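Local coordinates for protein transcription termination factor FttA (Methanosarcina mazei, PDB 2XR1) that probably terminates transcription as a zinc-dependent, homodimeric nuclease that cleaves nascent RNA at the exit channel of RNA polymerase, at residues L189-C199 / V215-Y226; F200-I211 / F341-F352. All coordinates share one frame; numbering follows the deposited sequence.

How the contacts relate
Both contacts lie in the metallo-beta-lactamase part of the chain and share its first sheet, where strand 185-190, which runs into contact 1, lies beside strand 199-203 of contact 2. Contact 1 is partly buried and polar, in loops near the zinc ions, and it depends on an arginine, its carboxylate partner and backbone carbonyls. Contact 2 is fully buried and apolar, between the sheets: leucine, isoleucine and phenylalanine side chains join that first sheet to the second one. The two regions touch where Cys-192 SG lies 3.5 Å from Phe-200 CE1, and Leu-189 also packs on Leu-210.

Contact 1: residues L189-C199 / V215-Y226; sequences LGGCKEVGRSC and VNVGSDENMTPY
Arg-197 reaches from segment 189-199 to Thr-224 in loop 215-226 and makes the largest single contribution to the contact. Its CG lies between the backbone N and the carbonyl carbon (chi1 56°), and from there the chain runs extended to NE, with NH1 donating a hydrogen bond to Thr-224 O at 2.8 Å. That oxygen lies near the guanidinium plane. A side-on salt bridge ties the same group to Glu-194, with NE 2.8 Å from OE2 and NH2 3.0 Å from OE1, so the rotation of the guanidinium is fixed by bonds to two different residues. Glu-194 OE2 also accepts from Gly-191 N on its anti lone pair and from Asn-633, which steadies the carboxylate in turn.

The tight part lies around Pro-225. Its CB meets Cys-199 CB at 3.8 Å, while CG rests against Arg-197 CB, also at 3.8 Å. Two backbone hydrogen bonds join the segments, one next to the proline, Tyr-226 N to Leu-189 O (2.8 Å), and one farther along, Arg-197 N to Val-215 O (2.9 Å), with the Arg-197 N donor above the plane of the Val-215 carbonyl.

Toward solvent the contact is looser. Exposed Met-223 places SD over one guanidinium face, offset to the rim, and the partly exposed Tyr-226 ring stands 45° from that plane. Trp-183 of the second subunit meets this ring almost at a right angle, so the loop also takes part in the dimer.

Val-195 lies beside the zinc ligand His-607 and Val-217 beside the ligand Asp-249. These are loops bordering the two-zinc active site of a metallo-beta-lactamase fold.

Contact 2: residues F200-I211 / F341-F352; sequences FLLSTPESRILI and FHIGDGLHNVVF
The interior of the metallo-beta-lactamase beta-sandwich is built here by two beta-hairpins, 200-211 and 341-352, which face each other through Leu-202 and Ile-211 on one side and Phe-341 and Phe-352 on the other. Strands 200-203 and 348-352 belong to different sheets; their axes come within 10.8 Å and run nearly antiparallel, at 169°. Backbone hydrogen bonds run within each sheet, as in the hydrogen-bonded pair Phe-341 and Val-350, and the gap between the hairpins is filled by side chains.

Leu-202 divides its two methyls between neighbours. With CG anti to the backbone N (chi1 167°), CD2 lies over the face of Phe-341, 3.8 Å from the ring centroid, a CH-pi contact. CD1 meets Ile-343 CD1 tip to tip at 4.1 Å and also touches Val-350 CG1.

Ile-211 makes the matching contact one ring further on. Its CD1 sits over the face of Phe-352, 3.9 Å from the centroid, while its CG1 touches Phe-341 CZ at 3.8 Å, so this one side chain links both rings. Phe-341 CE1 also receives Ile-209 CG2 at 4.0 Å. On Phe-352, CE2 meets Phe-200 CB at 3.8 Å, the two side chains lying aslant.

Near the hairpin turns, Thr-204 CG2 reaches Ile-343 CG2 at 3.9 Å. The Thr-204 hydroxyl has other partners: OG1 accepts from Glu-206 N in an ST turn and is hydrogen-bonded to Asp-322. In the other hairpin, Leu-347 and His-348 form a classic beta bulge against Ile-343.

This face-to-face packing of two sheets is part of the hydrophobic core of the metallo-beta-lactamase alpha-beta-beta-alpha sandwich.

Contact 1: residues L189-C199 / V215-Y226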
# COMPACT_ATOMS: atom_id res chain seq x y z
N LEU B 189 6.51 5.58 -3.09
CA LEU B 189 6.42 5.23 -4.48
C LEU B 189 7.69 5.51 -5.28
O LEU B 189 7.73 5.25 -6.48
CB LEU B 189 5.27 5.98 -5.08
CG LEU B 189 3.92 5.70 -4.43
CD1 LEU B 189 2.91 6.73 -4.94
CD2 LEU B 189 3.43 4.29 -4.71
N GLY B 190 8.70 6.04 -4.62
CA GLY B 190 10.01 6.25 -5.19
C GLY B 190 10.79 7.13 -4.24
O GLY B 190 10.19 7.87 -3.50
N GLY B 191 12.11 7.08 -4.28
CA GLY B 191 12.93 7.94 -3.43
C GLY B 191 13.42 7.25 -2.17
O GLY B 191 13.88 7.91 -1.22
N CYS B 192 13.37 5.92 -2.17
CA CYS B 192 13.74 5.14 -1.00
C CYS B 192 14.90 4.23 -1.32
O CYS B 192 14.87 3.48 -2.30
CB CYS B 192 12.52 4.38 -0.45
SG CYS B 192 11.24 5.56 0.24
N LYS B 193 15.94 4.34 -0.51
CA LYS B 193 17.19 3.60 -0.73
C LYS B 193 17.77 3.97 -2.08
O LYS B 193 18.53 3.20 -2.68
CB LYS B 193 16.98 2.09 -0.59
CG LYS B 193 16.65 1.63 0.83
CD LYS B 193 16.41 0.13 0.85
CE LYS B 193 16.29 -0.48 2.24
NZ LYS B 193 15.04 -0.09 2.93
N GLU B 194 17.41 5.16 -2.55
CA GLU B 194 17.92 5.73 -3.81
C GLU B 194 17.81 7.27 -3.70
O GLU B 194 17.10 7.81 -2.87
CB GLU B 194 17.16 5.20 -5.03
CG GLU B 194 15.68 5.59 -5.03
CD GLU B 194 14.78 4.80 -6.02
OE1 GLU B 194 15.22 3.86 -6.76
OE2 GLU B 194 13.58 5.15 -6.04
N VAL B 195 18.57 7.95 -4.51
CA VAL B 195 18.35 9.36 -4.78
C VAL B 195 17.61 9.36 -6.07
O VAL B 195 17.97 8.61 -6.97
CB VAL B 195 19.67 10.09 -4.96
CG1 VAL B 195 19.42 11.42 -5.51
CG2 VAL B 195 20.40 10.19 -3.61
N GLY B 196 16.56 10.13 -6.20
CA GLY B 196 15.81 10.10 -7.44
C GLY B 196 14.38 9.64 -7.24
O GLY B 196 14.11 8.83 -6.39
N ARG B 197 13.50 10.23 -8.06
CA ARG B 197 12.08 9.94 -8.18
C ARG B 197 11.34 9.84 -6.86
O ARG B 197 10.51 8.96 -6.68
CB ARG B 197 11.84 8.72 -9.06
CG ARG B 197 12.57 7.46 -8.63
CD ARG B 197 11.98 6.19 -9.28
NE ARG B 197 12.55 5.03 -8.64
CZ ARG B 197 12.31 3.78 -9.00
NH1 ARG B 197 11.49 3.51 -10.00
NH2 ARG B 197 12.92 2.79 -8.34
N SER B 198 11.64 10.76 -5.95
CA SER B 198 10.90 10.98 -4.76
C SER B 198 9.44 11.11 -5.09
O SER B 198 9.06 11.81 -6.06
CB SER B 198 11.36 12.26 -4.07
OG SER B 198 12.63 12.12 -3.39
N CYS B 199 8.63 10.45 -4.26
CA CYS B 199 7.18 10.43 -4.43
C CYS B 199 6.59 9.60 -3.27
O CYS B 199 6.95 8.44 -3.11
CB CYS B 199 6.81 9.80 -5.77
SG CYS B 199 5.04 9.84 -6.11
N VAL B 215 11.61 12.90 -11.22
CA VAL B 215 12.24 12.10 -12.25
C VAL B 215 13.35 11.29 -11.63
O VAL B 215 13.85 11.66 -10.59
CB VAL B 215 12.88 12.95 -13.39
CG1 VAL B 215 11.85 13.72 -14.12
CG2 VAL B 215 13.93 13.88 -12.82
N ASN B 216 13.76 10.21 -12.26
CA ASN B 216 14.91 9.48 -11.77
C ASN B 216 16.21 10.25 -12.07
O ASN B 216 16.31 11.02 -13.05
CB ASN B 216 15.01 8.06 -12.38
CG ASN B 216 15.78 7.09 -11.47
OD1 ASN B 216 15.69 7.17 -10.25
ND2 ASN B 216 16.52 6.19 -12.06
N VAL B 217 17.19 10.01 -11.20
CA VAL B 217 18.56 10.48 -11.31
C VAL B 217 19.37 9.22 -11.28
O VAL B 217 19.27 8.47 -10.31
CB VAL B 217 18.96 11.34 -10.06
CG1 VAL B 217 20.46 11.62 -10.04
CG2 VAL B 217 18.17 12.63 -10.00
N GLY B 218 20.16 8.97 -12.31
CA GLY B 218 21.00 7.75 -12.37
C GLY B 218 21.18 7.21 -13.77
O GLY B 218 21.09 7.97 -14.76
N SER B 219 21.45 5.90 -13.87
CA SER B 219 21.73 5.23 -15.15
C SER B 219 20.55 5.36 -16.11
O SER B 219 20.75 5.79 -17.25
CB SER B 219 22.07 3.75 -14.95
OG SER B 219 23.47 3.54 -14.96
N ASP B 220 19.34 5.00 -15.65
CA ASP B 220 18.15 5.04 -16.51
C ASP B 220 17.25 6.21 -16.19
O ASP B 220 16.66 6.26 -15.12
CB ASP B 220 17.34 3.75 -16.39
CG ASP B 220 16.22 3.68 -17.43
OD1 ASP B 220 15.46 4.65 -17.58
OD2 ASP B 220 16.09 2.64 -18.11
N GLU B 221 17.13 7.11 -17.17
CA GLU B 221 16.36 8.37 -17.06
C GLU B 221 14.87 8.16 -17.19
O GLU B 221 14.10 8.89 -16.60
CB GLU B 221 16.75 9.37 -18.16
CG GLU B 221 18.24 9.73 -18.23
CD GLU B 221 18.62 10.86 -17.27
OE1 GLU B 221 18.01 10.95 -16.15
OE2 GLU B 221 19.53 11.65 -17.65
N ASN B 222 14.46 7.16 -17.95
CA ASN B 222 13.04 6.90 -18.15
C ASN B 222 12.32 6.49 -16.85
O ASN B 222 11.15 6.78 -16.70
CB ASN B 222 12.81 5.83 -19.24
CG ASN B 222 13.69 6.04 -20.51
OD1 ASN B 222 14.09 5.05 -21.18
ND2 ASN B 222 13.99 7.30 -20.84
N MET B 223 13.02 5.85 -15.91
CA MET B 223 12.44 5.30 -14.66
C MET B 223 11.60 6.30 -13.83
O MET B 223 12.07 7.33 -13.41
CB MET B 223 13.54 4.71 -13.77
CG MET B 223 13.26 3.32 -13.19
SD MET B 223 14.69 2.55 -12.30
CE MET B 223 15.26 1.32 -13.50
N THR B 224 10.35 5.95 -13.61
CA THR B 224 9.44 6.81 -12.91
C THR B 224 9.17 6.22 -11.54
O THR B 224 9.54 5.10 -11.25
CB THR B 224 8.11 6.88 -13.68
OG1 THR B 224 7.47 5.61 -13.60
CG2 THR B 224 8.34 7.23 -15.14
N PRO B 225 8.52 6.98 -10.67
CA PRO B 225 7.98 6.35 -9.48
C PRO B 225 6.90 5.31 -9.86
O PRO B 225 6.42 5.30 -11.00
CB PRO B 225 7.35 7.50 -8.74
CG PRO B 225 8.01 8.72 -9.28
CD PRO B 225 8.37 8.44 -10.66
N TYR B 226 6.56 4.42 -8.93
CA TYR B 226 5.52 3.43 -9.18
C TYR B 226 4.13 4.08 -9.11
O TYR B 226 3.40 3.90 -8.14
CB TYR B 226 5.63 2.24 -8.19
CG TYR B 226 6.91 1.46 -8.30
CD1 TYR B 226 7.04 0.45 -9.19
CD2 TYR B 226 8.00 1.79 -7.52
CE1 TYR B 226 8.25 -0.24 -9.32
CE2 TYR B 226 9.18 1.13 -7.63
CZ TYR B 226 9.31 0.13 -8.52
OH TYR B 226 10.48 -0.53 -8.61

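Contact 2: residues F200-I211 / F341-F352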
# COMPACT_ATOMS: atom_id res chain seq x y z
N PHE B 200 5.74 10.21 -2.44
CA PHE B 200 5.25 9.58 -1.23
C PHE B 200 3.75 9.79 -1.13
O PHE B 200 3.19 10.81 -1.56
CB PHE B 200 5.95 10.17 -0.01
CG PHE B 200 7.39 9.83 0.07
CD1 PHE B 200 7.81 8.65 0.75
CD2 PHE B 200 8.33 10.60 -0.56
CE1 PHE B 200 9.15 8.30 0.79
CE2 PHE B 200 9.70 10.23 -0.53
CZ PHE B 200 10.10 9.08 0.15
N LEU B 201 3.05 8.84 -0.55
CA LEU B 201 1.61 9.03 -0.36
C LEU B 201 1.34 9.08 1.12
O LEU B 201 1.72 8.17 1.79
CB LEU B 201 0.83 7.90 -0.99
CG LEU B 201 -0.66 8.16 -1.04
CD1 LEU B 201 -0.95 9.18 -2.11
CD2 LEU B 201 -1.47 6.77 -1.20
N LEU B 202 0.75 10.16 1.62
CA LEU B 202 0.28 10.25 3.00
C LEU B 202 -1.21 10.07 2.92
O LEU B 202 -1.85 10.70 2.12
CB LEU B 202 0.61 11.62 3.57
CG LEU B 202 -0.03 12.10 4.87
CD1 LEU B 202 0.35 11.24 6.08
CD2 LEU B 202 0.41 13.57 5.04
N SER B 203 -1.77 9.18 3.72
CA SER B 203 -3.16 8.88 3.56
C SER B 203 -3.85 8.69 4.89
O SER B 203 -3.21 8.32 5.91
CB SER B 203 -3.38 7.67 2.63
OG SER B 203 -3.18 6.45 3.30
N THR B 204 -5.15 9.00 4.88
CA THR B 204 -6.01 8.82 6.03
C THR B 204 -7.24 8.19 5.45
O THR B 204 -7.29 7.92 4.28
CB THR B 204 -6.34 10.17 6.72
OG1 THR B 204 -7.38 10.88 6.02
CG2 THR B 204 -5.10 11.00 6.82
N PRO B 205 -8.24 7.93 6.29
CA PRO B 205 -9.45 7.37 5.72
C PRO B 205 -10.18 8.31 4.78
O PRO B 205 -10.95 7.85 3.91
CB PRO B 205 -10.32 7.04 6.95
CG PRO B 205 -9.36 6.88 8.07
CD PRO B 205 -8.13 7.72 7.74
N GLU B 206 -9.96 9.62 4.94
CA GLU B 206 -10.67 10.63 4.13
C GLU B 206 -9.77 11.18 3.02
O GLU B 206 -10.24 11.82 2.11
CB GLU B 206 -11.09 11.83 4.98
CG GLU B 206 -11.70 11.53 6.35
CD GLU B 206 -13.17 11.12 6.32
OE1 GLU B 206 -13.83 11.26 5.25
OE2 GLU B 206 -13.69 10.67 7.38
N SER B 207 -8.47 10.96 3.09
CA SER B 207 -7.61 11.77 2.30
C SER B 207 -6.35 11.09 1.86
O SER B 207 -5.80 10.23 2.55
CB SER B 207 -7.29 13.04 3.08
OG SER B 207 -8.52 13.64 3.41
N ARG B 208 -5.90 11.51 0.68
CA ARG B 208 -4.71 10.99 0.06
C ARG B 208 -3.95 12.16 -0.49
O ARG B 208 -4.51 12.96 -1.22
CB ARG B 208 -5.11 9.99 -1.02
CG ARG B 208 -5.60 8.66 -0.42
CD ARG B 208 -6.67 8.05 -1.21
NE ARG B 208 -7.84 8.93 -1.29
CZ ARG B 208 -8.88 8.93 -0.45
NH1 ARG B 208 -8.94 8.10 0.59
NH2 ARG B 208 -9.88 9.81 -0.63
N ILE B 209 -2.72 12.30 -0.02
CA ILE B 209 -1.88 13.43 -0.33
C ILE B 209 -0.64 12.82 -0.91
O ILE B 209 -0.11 11.88 -0.36
CB ILE B 209 -1.51 14.29 0.95
CG1 ILE B 209 -2.78 14.76 1.66
CG2 ILE B 209 -0.77 15.52 0.60
CD1 ILE B 209 -3.81 15.45 0.75
N LEU B 210 -0.19 13.40 -2.01
CA LEU B 210 1.03 12.98 -2.66
C LEU B 210 2.10 14.01 -2.39
O LEU B 210 1.92 15.17 -2.73
CB LEU B 210 0.77 12.84 -4.16
CG LEU B 210 1.46 11.75 -4.96
CD1 LEU B 210 1.24 10.36 -4.42
CD2 LEU B 210 0.90 11.90 -6.34
N ILE B 211 3.20 13.62 -1.74
CA ILE B 211 4.30 14.52 -1.57
C ILE B 211 5.37 14.18 -2.61
O ILE B 211 5.93 13.08 -2.61
CB ILE B 211 4.88 14.48 -0.16
CG1 ILE B 211 3.85 14.96 0.87
CG2 ILE B 211 6.14 15.39 -0.07
CD1 ILE B 211 3.03 13.88 1.61
N PHE B 341 2.35 18.45 8.38
CA PHE B 341 0.96 18.04 8.21
C PHE B 341 0.32 17.73 9.53
O PHE B 341 0.77 16.81 10.25
CB PHE B 341 0.88 16.79 7.37
CG PHE B 341 1.33 16.97 5.97
CD1 PHE B 341 0.44 17.37 5.00
CD2 PHE B 341 2.63 16.74 5.61
CE1 PHE B 341 0.83 17.48 3.72
CE2 PHE B 341 3.03 16.88 4.30
CZ PHE B 341 2.13 17.25 3.37
N HIS B 342 -0.74 18.46 9.82
CA HIS B 342 -1.47 18.38 11.08
C HIS B 342 -2.72 17.65 10.72
O HIS B 342 -3.51 18.15 9.91
CB HIS B 342 -1.76 19.82 11.58
CG HIS B 342 -2.57 19.90 12.84
ND1 HIS B 342 -2.29 19.15 13.96
CD2 HIS B 342 -3.62 20.68 13.17
CE1 HIS B 342 -3.17 19.44 14.91
NE2 HIS B 342 -3.99 20.37 14.45
N ILE B 343 -2.88 16.44 11.26
CA ILE B 343 -3.97 15.55 10.87
C ILE B 343 -5.01 15.47 11.93
O ILE B 343 -4.73 15.16 13.07
CB ILE B 343 -3.42 14.14 10.58
CG1 ILE B 343 -2.16 14.28 9.69
CG2 ILE B 343 -4.54 13.20 10.01
CD1 ILE B 343 -2.00 13.24 8.72
N GLY B 344 -6.25 15.76 11.55
CA GLY B 344 -7.38 15.76 12.48
C GLY B 344 -7.37 16.93 13.44
O GLY B 344 -6.77 17.95 13.17
N ASP B 345 -8.07 16.79 14.56
CA ASP B 345 -7.96 17.74 15.67
C ASP B 345 -6.88 17.13 16.57
O ASP B 345 -7.19 16.44 17.55
CB ASP B 345 -9.31 17.95 16.42
CG ASP B 345 -9.84 19.44 16.34
OD1 ASP B 345 -9.65 20.10 15.26
OD2 ASP B 345 -10.46 19.93 17.34
N GLY B 346 -5.63 17.33 16.19
CA GLY B 346 -4.52 16.79 16.97
C GLY B 346 -4.36 15.28 16.99
O GLY B 346 -3.87 14.72 17.97
N LEU B 347 -4.77 14.58 15.94
CA LEU B 347 -4.62 13.15 15.93
C LEU B 347 -3.14 12.83 15.79
O LEU B 347 -2.59 12.10 16.58
CB LEU B 347 -5.44 12.51 14.81
CG LEU B 347 -6.96 12.44 15.08
CD1 LEU B 347 -7.75 11.72 13.98
CD2 LEU B 347 -7.18 11.72 16.37
N HIS B 348 -2.48 13.43 14.82
CA HIS B 348 -1.12 13.13 14.54
C HIS B 348 -0.50 14.28 13.77
O HIS B 348 -1.19 15.07 13.12
CB HIS B 348 -1.06 11.85 13.72
CG HIS B 348 0.29 11.18 13.73
ND1 HIS B 348 0.67 10.30 14.71
CD2 HIS B 348 1.33 11.26 12.87
CE1 HIS B 348 1.90 9.88 14.47
NE2 HIS B 348 2.32 10.44 13.35
N ASN B 349 0.82 14.40 13.88
CA ASN B 349 1.54 15.42 13.14
C ASN B 349 2.75 14.78 12.53
O ASN B 349 3.54 14.17 13.27
CB ASN B 349 2.01 16.57 14.05
CG ASN B 349 0.90 17.32 14.67
OD1 ASN B 349 0.52 18.41 14.20
ND2 ASN B 349 0.38 16.78 15.76
N VAL B 350 2.91 14.93 11.21
CA VAL B 350 4.01 14.30 10.52
C VAL B 350 4.74 15.37 9.72
O VAL B 350 4.10 16.20 9.09
CB VAL B 350 3.56 13.12 9.60
CG1 VAL B 350 2.37 13.48 8.84
CG2 VAL B 350 4.65 12.78 8.61
N VAL B 351 6.07 15.34 9.75
CA VAL B 351 6.89 16.24 8.97
C VAL B 351 7.66 15.54 7.88
O VAL B 351 8.35 14.56 8.11
CB VAL B 351 7.88 16.97 9.85
CG1 VAL B 351 8.89 17.63 9.02
CG2 VAL B 351 7.14 18.00 10.75
N PHE B 352 7.51 16.01 6.66
CA PHE B 352 8.32 15.54 5.57
C PHE B 352 9.32 16.61 5.38
O PHE B 352 8.93 17.71 5.14
CB PHE B 352 7.51 15.44 4.30
CG PHE B 352 6.67 14.21 4.22
CD1 PHE B 352 5.48 14.12 4.93
CD2 PHE B 352 7.05 13.14 3.40
CE1 PHE B 352 4.68 12.98 4.86
CE2 PHE B 352 6.26 12.00 3.33
CZ PHE B 352 5.07 11.92 4.06